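Local coordinates for M152 protein (Murid herpesvirus 1, PDB 4G59), which is a viral MHC class I-like immunoevasin that probably binds host RAE-1-type NKG2D ligands and so shields infected cells from natural killer cells, at residues 3-8 with 260-265; 195-200 with 246-251; 215-220 with 235-240. One frame throughout, in Å; residues are numbered along the deposited sequence.

Contact 1: 3-8 with 260-265; sequences SYMDVR and ATVKYS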
loop_
_atom_site.group_PDB
_atom_site.type_symbol
_atom_site.label_atom_id
_atom_site.label_comp_id
_atom_site.label_asym_id
_atom_site.label_seq_id
_atom_site.Cartn_x
_atom_site.Cartn_y
_atom_site.Cartn_z
ATOM N N SER B 3 -5.014 31.727 -8.085
ATOM C CA SER B 3 -3.867 31.037 -8.663
ATOM C C SER B 3 -4.121 30.561 -10.099
ATOM O O SER B 3 -4.754 31.259 -10.900
ATOM C CB SER B 3 -3.416 29.865 -7.771
ATOM O OG SER B 3 -4.474 28.976 -7.451
ATOM N N TYR B 4 -3.612 29.369 -10.407
ATOM C CA TYR B 4 -3.713 28.778 -11.736
ATOM C C TYR B 4 -4.897 27.816 -11.798
ATOM O O TYR B 4 -5.564 27.694 -12.836
ATOM C CB TYR B 4 -2.396 28.068 -12.099
ATOM C CG TYR B 4 -1.972 26.993 -11.123
ATOM C CD1 TYR B 4 -2.082 25.649 -11.455
ATOM C CD2 TYR B 4 -1.464 27.319 -9.874
ATOM C CE1 TYR B 4 -1.705 24.651 -10.566
ATOM C CE2 TYR B 4 -1.082 26.326 -8.967
ATOM C CZ TYR B 4 -1.208 24.989 -9.321
ATOM O OH TYR B 4 -0.844 23.994 -8.438
ATOM N N MET B 5 -5.143 27.151 -10.667
ATOM C CA MET B 5 -6.264 26.221 -10.495
ATOM C C MET B 5 -7.353 26.870 -9.672
ATOM O O MET B 5 -7.093 27.817 -8.929
ATOM C CB MET B 5 -5.806 24.973 -9.743
ATOM C CG MET B 5 -5.162 25.273 -8.411
ATOM S SD MET B 5 -4.959 23.908 -7.236
ATOM C CE MET B 5 -4.700 24.939 -5.778
ATOM N N ASP B 6 -8.580 26.375 -9.796
ATOM C CA ASP B 6 -9.579 26.771 -8.806
ATOM C C ASP B 6 -10.153 25.583 -8.035
ATOM O O ASP B 6 -10.392 24.501 -8.590
ATOM C CB ASP B 6 -10.657 27.729 -9.351
ATOM C CG ASP B 6 -11.557 27.088 -10.371
ATOM O OD1 ASP B 6 -12.646 26.593 -10.006
ATOM O OD2 ASP B 6 -11.180 27.096 -11.554
ATOM N N VAL B 7 -10.322 25.808 -6.737
ATOM C CA VAL B 7 -10.820 24.812 -5.804
ATOM C C VAL B 7 -12.172 25.288 -5.292
ATOM O O VAL B 7 -12.253 26.302 -4.582
ATOM C CB VAL B 7 -9.847 24.662 -4.614
ATOM C CG1 VAL B 7 -10.368 23.646 -3.603
ATOM C CG2 VAL B 7 -8.462 24.268 -5.112
ATOM N N ARG B 8 -13.231 24.574 -5.667
ATOM C CA ARG B 8 -14.574 24.868 -5.178
ATOM C C ARG B 8 -14.923 23.871 -4.076
ATOM O O ARG B 8 -14.735 22.654 -4.228
ATOM C CB ARG B 8 -15.603 24.796 -6.313
ATOM C CG ARG B 8 -15.485 25.903 -7.356
ATOM C CD ARG B 8 -16.492 25.734 -8.502
ATOM N NE ARG B 8 -16.020 24.845 -9.570
ATOM C CZ ARG B 8 -16.585 23.684 -9.897
ATOM N NH1 ARG B 8 -17.655 23.246 -9.252
ATOM N NH2 ARG B 8 -16.079 22.951 -10.880
ATOM N N ALA B 260 -14.585 18.646 -2.572
ATOM C CA ALA B 260 -13.965 19.756 -3.282
ATOM C C ALA B 260 -13.672 19.358 -4.718
ATOM O O ALA B 260 -13.272 18.223 -4.994
ATOM C CB ALA B 260 -12.689 20.185 -2.592
ATOM N N THR B 261 -13.872 20.289 -5.644
ATOM C CA THR B 261 -13.480 20.038 -7.022
ATOM C C THR B 261 -12.184 20.801 -7.226
ATOM O O THR B 261 -12.034 21.937 -6.724
ATOM C CB THR B 261 -14.544 20.512 -8.027
ATOM O OG1 THR B 261 -14.775 21.908 -7.829
ATOM C CG2 THR B 261 -15.849 19.789 -7.803
ATOM N N VAL B 262 -11.239 20.173 -7.929
ATOM C CA VAL B 262 -9.967 20.821 -8.204
ATOM C C VAL B 262 -9.756 20.694 -9.694
ATOM O O VAL B 262 -9.830 19.587 -10.235
ATOM C CB VAL B 262 -8.790 20.147 -7.482
ATOM C CG1 VAL B 262 -7.580 21.051 -7.515
ATOM C CG2 VAL B 262 -9.142 19.786 -6.044
ATOM N N LYS B 263 -9.501 21.819 -10.358
ATOM C CA LYS B 263 -9.325 21.811 -11.806
ATOM C C LYS B 263 -8.655 23.085 -12.259
ATOM O O LYS B 263 -8.410 23.964 -11.437
ATOM C CB LYS B 263 -10.674 21.685 -12.487
ATOM C CG LYS B 263 -11.539 22.881 -12.267
ATOM C CD LYS B 263 -12.734 22.805 -13.179
ATOM C CE LYS B 263 -13.485 24.123 -13.138
ATOM N NZ LYS B 263 -12.690 25.314 -13.594
ATOM N N TYR B 264 -8.337 23.187 -13.548
ATOM C CA TYR B 264 -7.760 24.419 -14.094
ATOM C C TYR B 264 -8.859 25.345 -14.662
ATOM O O TYR B 264 -9.848 24.869 -15.240
ATOM C CB TYR B 264 -6.765 24.094 -15.216
ATOM C CG TYR B 264 -5.520 23.315 -14.839
ATOM C CD1 TYR B 264 -5.355 21.999 -15.258
ATOM C CD2 TYR B 264 -4.485 23.910 -14.118
ATOM C CE1 TYR B 264 -4.204 21.278 -14.941
ATOM C CE2 TYR B 264 -3.326 23.203 -13.791
ATOM C CZ TYR B 264 -3.192 21.884 -14.209
ATOM O OH TYR B 264 -2.041 21.176 -13.894
ATOM N N SER B 265 -8.696 26.657 -14.507
ATOM C CA SER B 265 -9.566 27.602 -15.225
ATOM C C SER B 265 -8.783 28.784 -15.767
ATOM O O SER B 265 -7.662 29.031 -15.318
ATOM C CB SER B 265 -10.733 28.096 -14.361
ATOM O OG SER B 265 -11.811 27.175 -14.354
HETATM O O HOH W 1 -13.202 23.408 -9.069
#
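Arg8 reaches across to Thr261 and Lys263 with its whole length. Its CB starts 3.4 Å from Thr261 OG1, and CG runs past the same oxygen at longer range. A bend between CG and CD (chi3 -85°) then folds the chain back, bringing NE and CZ over the threonine, with CZ 3.3 Å from Thr261 OG1. The hydroxyl thus lies over the centre of one guanidinium face, where no N-H points at it. At the tip NH1 nears the threonine methyl, while NH2 has Lys263 CE at the edge of the plane, 3.6 Å away. On this side Asp6 forms a long salt bridge to Arg8 and a closer one to Lys263, although the modelled place of the lysine amine is doubtful.

The backbones beneath pair as antiparallel strands, and the N-terminal strand thereby becomes an edge strand of an Ig-like sandwich, beside its last strand. Asp6 N donates to Lys263 O at 2.9 Å, and the return bond is weak; Arg8 and Thr261 exchange a second pair, Thr261 N to Arg8 O being 2.9 Å. Val7 and Met5 lie alongside Val262 on the other side, where Met5 meets Leu188 and Val7 meets Tyr186 of the facing sheet; Val7 CG2 is 4.1 Å from Val262 CG1. Tyr4 and Tyr264 meet edge to edge, CD1 of Tyr4 being 3.6 Å from CE2 of Tyr264. Their hydroxyls are held by that facing sheet, Tyr4 OH at the backbone N of Leu188 and Tyr264 OH at Ser190 OG.

Contact 2: 195-200 with 246-251; sequences GYVSCT and TDFAFV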
loop_
_atom_site.group_PDB
_atom_site.type_symbol
_atom_site.label_atom_id
_atom_site.label_comp_id
_atom_site.label_asym_id
_atom_site.label_seq_id
_atom_site.Cartn_x
_atom_site.Cartn_y
_atom_site.Cartn_z
ATOM N N GLY B 195 2.074 13.711 -20.721
ATOM C CA GLY B 195 0.620 13.859 -20.724
ATOM C C GLY B 195 -0.086 13.499 -19.420
ATOM O O GLY B 195 -1.315 13.347 -19.379
ATOM N N TYR B 196 0.687 13.370 -18.342
ATOM C CA TYR B 196 0.116 13.073 -17.030
ATOM C C TYR B 196 -0.284 14.338 -16.268
ATOM O O TYR B 196 0.372 15.376 -16.378
ATOM C CB TYR B 196 1.111 12.299 -16.166
ATOM C CG TYR B 196 1.535 10.976 -16.733
ATOM C CD1 TYR B 196 0.848 10.399 -17.794
ATOM C CD2 TYR B 196 2.631 10.308 -16.212
ATOM C CE1 TYR B 196 1.240 9.165 -18.327
ATOM C CE2 TYR B 196 3.044 9.086 -16.731
ATOM C CZ TYR B 196 2.345 8.515 -17.785
ATOM O OH TYR B 196 2.748 7.301 -18.302
ATOM N N VAL B 197 -1.349 14.238 -15.476
ATOM C CA VAL B 197 -1.697 15.270 -14.510
ATOM C C VAL B 197 -1.849 14.598 -13.147
ATOM O O VAL B 197 -2.519 13.568 -13.029
ATOM C CB VAL B 197 -3.019 15.957 -14.873
ATOM C CG1 VAL B 197 -3.371 17.031 -13.836
ATOM C CG2 VAL B 197 -2.929 16.578 -16.260
ATOM N N SER B 198 -1.221 15.163 -12.123
ATOM C CA SER B 198 -1.413 14.674 -10.757
ATOM C C SER B 198 -2.268 15.673 -9.999
ATOM O O SER B 198 -2.201 16.889 -10.272
ATOM C CB SER B 198 -0.077 14.514 -10.022
ATOM O OG SER B 198 0.615 15.750 -9.916
ATOM N N CYS B 199 -3.086 15.176 -9.070
ATOM C CA CYS B 199 -3.784 16.060 -8.123
ATOM C C CYS B 199 -3.401 15.660 -6.709
ATOM O O CYS B 199 -3.441 14.467 -6.366
ATOM C CB CYS B 199 -5.300 15.946 -8.295
ATOM S SG CYS B 199 -6.285 17.006 -7.177
ATOM N N THR B 200 -3.053 16.643 -5.878
ATOM C CA THR B 200 -2.614 16.344 -4.503
ATOM C C THR B 200 -3.364 17.140 -3.433
ATOM O O THR B 200 -3.544 18.359 -3.577
ATOM C CB THR B 200 -1.115 16.610 -4.345
ATOM O OG1 THR B 200 -0.400 15.900 -5.359
ATOM C CG2 THR B 200 -0.615 16.132 -2.986
ATOM N N THR B 246 -9.933 17.997 -22.708
ATOM C CA THR B 246 -8.938 18.684 -21.903
ATOM C C THR B 246 -9.669 19.348 -20.754
ATOM O O THR B 246 -9.099 20.144 -20.004
ATOM C CB THR B 246 -8.227 19.757 -22.733
ATOM O OG1 THR B 246 -7.418 20.572 -21.878
ATOM C CG2 THR B 246 -9.255 20.631 -23.445
ATOM N N ASP B 247 -10.951 19.022 -20.641
ATOM C CA ASP B 247 -11.765 19.511 -19.543
ATOM C C ASP B 247 -12.077 18.365 -18.587
ATOM O O ASP B 247 -12.780 17.406 -18.932
ATOM C CB ASP B 247 -13.048 20.157 -20.063
ATOM C CG ASP B 247 -13.933 20.677 -18.946
ATOM O OD1 ASP B 247 -13.392 21.141 -17.915
ATOM O OD2 ASP B 247 -15.172 20.614 -19.107
ATOM N N PHE B 248 -11.529 18.475 -17.384
ATOM C CA PHE B 248 -11.676 17.449 -16.366
ATOM C C PHE B 248 -11.679 18.129 -15.008
ATOM O O PHE B 248 -11.206 19.262 -14.861
ATOM C CB PHE B 248 -10.499 16.476 -16.435
ATOM C CG PHE B 248 -9.170 17.137 -16.227
ATOM C CD1 PHE B 248 -8.626 17.258 -14.957
ATOM C CD2 PHE B 248 -8.467 17.650 -17.300
ATOM C CE1 PHE B 248 -7.416 17.869 -14.772
ATOM C CE2 PHE B 248 -7.256 18.256 -17.114
ATOM C CZ PHE B 248 -6.734 18.371 -15.853
ATOM N N ALA B 249 -12.203 17.441 -14.006
ATOM C CA ALA B 249 -12.039 17.930 -12.647
ATOM C C ALA B 249 -11.840 16.771 -11.709
ATOM O O ALA B 249 -12.493 15.727 -11.837
ATOM C CB ALA B 249 -13.224 18.783 -12.211
ATOM N N PHE B 250 -10.918 16.949 -10.769
ATOM C CA PHE B 250 -10.746 15.952 -9.726
ATOM C C PHE B 250 -11.776 16.244 -8.660
ATOM O O PHE B 250 -11.968 17.400 -8.289
ATOM C CB PHE B 250 -9.342 16.048 -9.136
ATOM C CG PHE B 250 -8.259 15.560 -10.069
ATOM C CD1 PHE B 250 -7.870 14.240 -10.052
ATOM C CD2 PHE B 250 -7.629 16.429 -10.951
ATOM C CE1 PHE B 250 -6.871 13.778 -10.902
ATOM C CE2 PHE B 250 -6.623 15.973 -11.821
ATOM C CZ PHE B 250 -6.244 14.648 -11.793
ATOM N N VAL B 251 -12.456 15.210 -8.177
ATOM C CA VAL B 251 -13.369 15.371 -7.048
ATOM C C VAL B 251 -12.798 14.636 -5.849
ATOM O O VAL B 251 -12.452 13.453 -5.939
ATOM C CB VAL B 251 -14.792 14.867 -7.348
ATOM C CG1 VAL B 251 -15.707 15.112 -6.145
ATOM C CG2 VAL B 251 -15.342 15.570 -8.565
#
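Cys199 sets its CB squarely on one face of the Phe250 ring, 3.4 Å from the ring centroid and only 8° off the normal, a tight CH-pi contact. The sulfur is carried to one side: with SG anti to the backbone N (chi1 -180°) it overhangs the root of the phenyl group, 3.8 Å from CB of Phe250, and meets the ring obliquely as a sulfur-aromatic neighbour. Leu237 and Val262, from the strands beside them, close in around this pair.

The two residues lie on facing sheets of a sandwich whose strand order, leaving aside the added strand 5-11, is that of a C1-type Ig domain, as in MHC class I alpha3, on strands equivalent to B and F. The disulfide usual there is missing; the chain's other four cysteines pair as Cys18-Cys172 and Cys101-Cys108, and Phe250 probably sits where the second cysteine would be.

Toward 246 the packing slackens. Val197 CG1 touches the Phe250 ring at its edge, 4.0 Å from CE2, and approaches CZ of Phe248 at 4.1 Å, the valine and Phe248 approaching from opposite directions. Phe248 is still buried, against Leu239, Leu242 and Tyr264. Beyond it Thr246 and Asp247 are exposed and poorly ordered, while on the other surface of strand 196-200 the Tyr196 ring meets an aromatic side chain of the partner protein edge-to-face.

Contact 3: 215-220 with 235-240; sequences NGVDIY and AWLDLR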
loop_
_atom_site.group_PDB
_atom_site.type_symbol
_atom_site.label_atom_id
_atom_site.label_comp_id
_atom_site.label_asym_id
_atom_site.label_seq_id
_atom_site.Cartn_x
_atom_site.Cartn_y
_atom_site.Cartn_z
ATOM N N ASN B 215 -16.008 12.980 -14.539
ATOM C CA ASN B 215 -16.705 12.284 -15.613
ATOM C C ASN B 215 -16.576 10.766 -15.547
ATOM O O ASN B 215 -17.055 10.069 -16.436
ATOM C CB ASN B 215 -16.280 12.823 -16.991
ATOM C CG ASN B 215 -14.902 12.338 -17.418
ATOM O OD1 ASN B 215 -14.076 11.938 -16.591
ATOM N ND2 ASN B 215 -14.646 12.372 -18.721
ATOM N N GLY B 216 -15.920 10.250 -14.507
ATOM C CA GLY B 216 -15.871 8.811 -14.297
ATOM C C GLY B 216 -14.628 8.090 -14.799
ATOM O O GLY B 216 -14.395 6.916 -14.464
ATOM N N VAL B 217 -13.832 8.775 -15.611
ATOM C CA VAL B 217 -12.580 8.202 -16.117
ATOM C C VAL B 217 -11.698 7.706 -14.978
ATOM O O VAL B 217 -11.502 8.438 -14.006
ATOM C CB VAL B 217 -11.790 9.248 -16.895
ATOM C CG1 VAL B 217 -10.393 8.722 -17.214
ATOM C CG2 VAL B 217 -12.527 9.614 -18.162
ATOM N N ASP B 218 -11.160 6.489 -15.080
ATOM C CA ASP B 218 -10.336 5.954 -13.985
ATOM C C ASP B 218 -9.038 6.741 -13.779
ATOM O O ASP B 218 -8.434 7.257 -14.727
ATOM C CB ASP B 218 -10.036 4.465 -14.165
ATOM C CG ASP B 218 -11.266 3.592 -13.962
ATOM O OD1 ASP B 218 -12.108 3.939 -13.100
ATOM O OD2 ASP B 218 -11.388 2.562 -14.670
ATOM N N ILE B 219 -8.639 6.851 -12.521
ATOM C CA ILE B 219 -7.360 7.433 -12.152
ATOM C C ILE B 219 -6.715 6.506 -11.140
ATOM O O ILE B 219 -7.372 5.647 -10.560
ATOM C CB ILE B 219 -7.528 8.828 -11.510
ATOM C CG1 ILE B 219 -8.500 8.773 -10.333
ATOM C CG2 ILE B 219 -8.017 9.843 -12.528
ATOM C CD1 ILE B 219 -8.779 10.150 -9.777
ATOM N N TYR B 220 -5.422 6.687 -10.928
ATOM C CA TYR B 220 -4.697 5.904 -9.960
ATOM C C TYR B 220 -4.522 6.800 -8.737
ATOM O O TYR B 220 -4.136 7.959 -8.869
ATOM C CB TYR B 220 -3.347 5.506 -10.562
ATOM C CG TYR B 220 -2.445 4.805 -9.580
ATOM C CD1 TYR B 220 -2.838 3.630 -8.977
ATOM C CD2 TYR B 220 -1.198 5.325 -9.257
ATOM C CE1 TYR B 220 -2.028 2.993 -8.074
ATOM C CE2 TYR B 220 -0.375 4.691 -8.351
ATOM C CZ TYR B 220 -0.801 3.531 -7.762
ATOM O OH TYR B 220 0.019 2.891 -6.867
ATOM N N ALA B 235 -3.537 11.567 -6.728
ATOM C CA ALA B 235 -4.116 10.803 -7.850
ATOM C C ALA B 235 -3.468 11.199 -9.154
ATOM O O ALA B 235 -3.022 12.341 -9.303
ATOM C CB ALA B 235 -5.644 10.991 -7.944
ATOM N N TRP B 236 -3.451 10.272 -10.106
ATOM C CA TRP B 236 -2.837 10.503 -11.402
ATOM C C TRP B 236 -3.800 10.261 -12.558
ATOM O O TRP B 236 -4.500 9.237 -12.598
ATOM C CB TRP B 236 -1.632 9.586 -11.561
ATOM C CG TRP B 236 -0.502 9.987 -10.679
ATOM C CD1 TRP B 236 -0.248 9.545 -9.414
ATOM C CD2 TRP B 236 0.536 10.920 -10.998
ATOM N NE1 TRP B 236 0.894 10.146 -8.925
ATOM C CE2 TRP B 236 1.392 10.999 -9.877
ATOM C CE3 TRP B 236 0.823 11.704 -12.113
ATOM C CZ2 TRP B 236 2.523 11.840 -9.848
ATOM C CZ3 TRP B 236 1.951 12.534 -12.087
ATOM C CH2 TRP B 236 2.781 12.594 -10.965
ATOM N N LEU B 237 -3.816 11.213 -13.491
ATOM C CA LEU B 237 -4.623 11.133 -14.705
ATOM C C LEU B 237 -3.683 11.082 -15.912
ATOM O O LEU B 237 -2.637 11.768 -15.957
ATOM C CB LEU B 237 -5.555 12.362 -14.811
ATOM C CG LEU B 237 -6.227 12.685 -16.156
ATOM C CD1 LEU B 237 -7.315 11.670 -16.473
ATOM C CD2 LEU B 237 -6.804 14.098 -16.209
ATOM N N ASP B 238 -4.060 10.267 -16.881
ATOM C CA ASP B 238 -3.355 10.228 -18.132
ATOM C C ASP B 238 -4.286 10.901 -19.103
ATOM O O ASP B 238 -5.350 10.393 -19.396
ATOM C CB ASP B 238 -3.113 8.785 -18.561
ATOM C CG ASP B 238 -2.232 8.677 -19.780
ATOM O OD1 ASP B 238 -2.021 9.687 -20.460
ATOM O OD2 ASP B 238 -1.743 7.575 -20.058
ATOM N N LEU B 239 -3.885 12.049 -19.611
ATOM C CA LEU B 239 -4.679 12.719 -20.598
ATOM C C LEU B 239 -4.652 11.716 -21.723
ATOM O O LEU B 239 -3.723 10.932 -21.838
ATOM C CB LEU B 239 -4.037 14.032 -21.028
ATOM C CG LEU B 239 -3.953 15.134 -19.977
ATOM C CD1 LEU B 239 -3.211 16.321 -20.514
ATOM C CD2 LEU B 239 -5.322 15.541 -19.504
ATOM N N ARG B 240 -5.686 11.700 -22.534
ATOM C CA ARG B 240 -5.753 10.729 -23.604
ATOM C C ARG B 240 -6.379 9.480 -23.042
ATOM O O ARG B 240 -6.382 8.445 -23.686
ATOM C CB ARG B 240 -4.353 10.292 -24.038
ATOM C CG ARG B 240 -3.744 9.138 -23.276
ATOM C CD ARG B 240 -2.604 8.537 -24.097
ATOM N NE ARG B 240 -1.815 7.541 -23.376
ATOM C CZ ARG B 240 -0.547 7.709 -23.013
ATOM N NH1 ARG B 240 0.086 8.836 -23.306
ATOM N NH2 ARG B 240 0.088 6.751 -22.358
#
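Tyr220 and Trp236 are joined by two backbone hydrogen bonds, the pair at which the loop 215-219 enters strand 220-225. Trp236 N donates to Tyr220 O at 2.7 Å, and Tyr220 N donates to Trp236 O at 3.2 Å. A CA-H...O contact supplements them, with Ala235 CA 3.0 Å from Tyr220 O, so that this carbonyl is gripped by both an N-H and a C-H.

Apolar contacts extend the association beyond the paired residues. Ile219 straddles the strand: CG1 sits between the backbone N and the carbonyl carbon (chi1 54°), which brings CD1 to 3.7 Å from Ala235 CB, while the other branch, CG2, lies 4.2 Å from Leu237 CB. Val217 CG1 is set more loosely against Leu237 CD1, at 4.3 Å, and the valine also packs on Leu242 of a loop. In an Ig-like domain of this order, strands 220-225 and 231-238 correspond to D and E, and Ala235 and Leu237 look into the sandwich, reaching Ile211 and Leu213 of the opposite sheet.

Aromatic contacts occupy the outer side. Tyr220 CD2 comes obliquely to Trp236 CD1 at 4.3 Å, and Tyr222 completes the cluster, meeting the Tyr220 ring and bonding through its hydroxyl to Trp236 NE1. Charged and stacking interactions continue from here to the partner protein: an aromatic ring of that chain stacks on Trp236, and one of its basic side chains forms a salt bridge with Asp238.

From the N terminus, strand 5-11 waits for almost the whole chain before contact 1 closes it onto strand 258-264; the 251 residues between segments 3-8 and 260-265 include the MHC-like platform of helices and its eight-stranded sheet. Contact 2 falls wholly within that span, and contact 3 lies within the shorter loop of contact 2, so the three closures are concentric and none cross. Contact 1 belongs to one sheet of the Ig-like sandwich and contact 3 to the edge of the other, about 16 Å apart between centres, and contact 2 bridges the sheets. Backbone bonding connects them: Val262 N meets Phe250 O, and Leu237 N meets Val197 O, both probable hydrogen bonds.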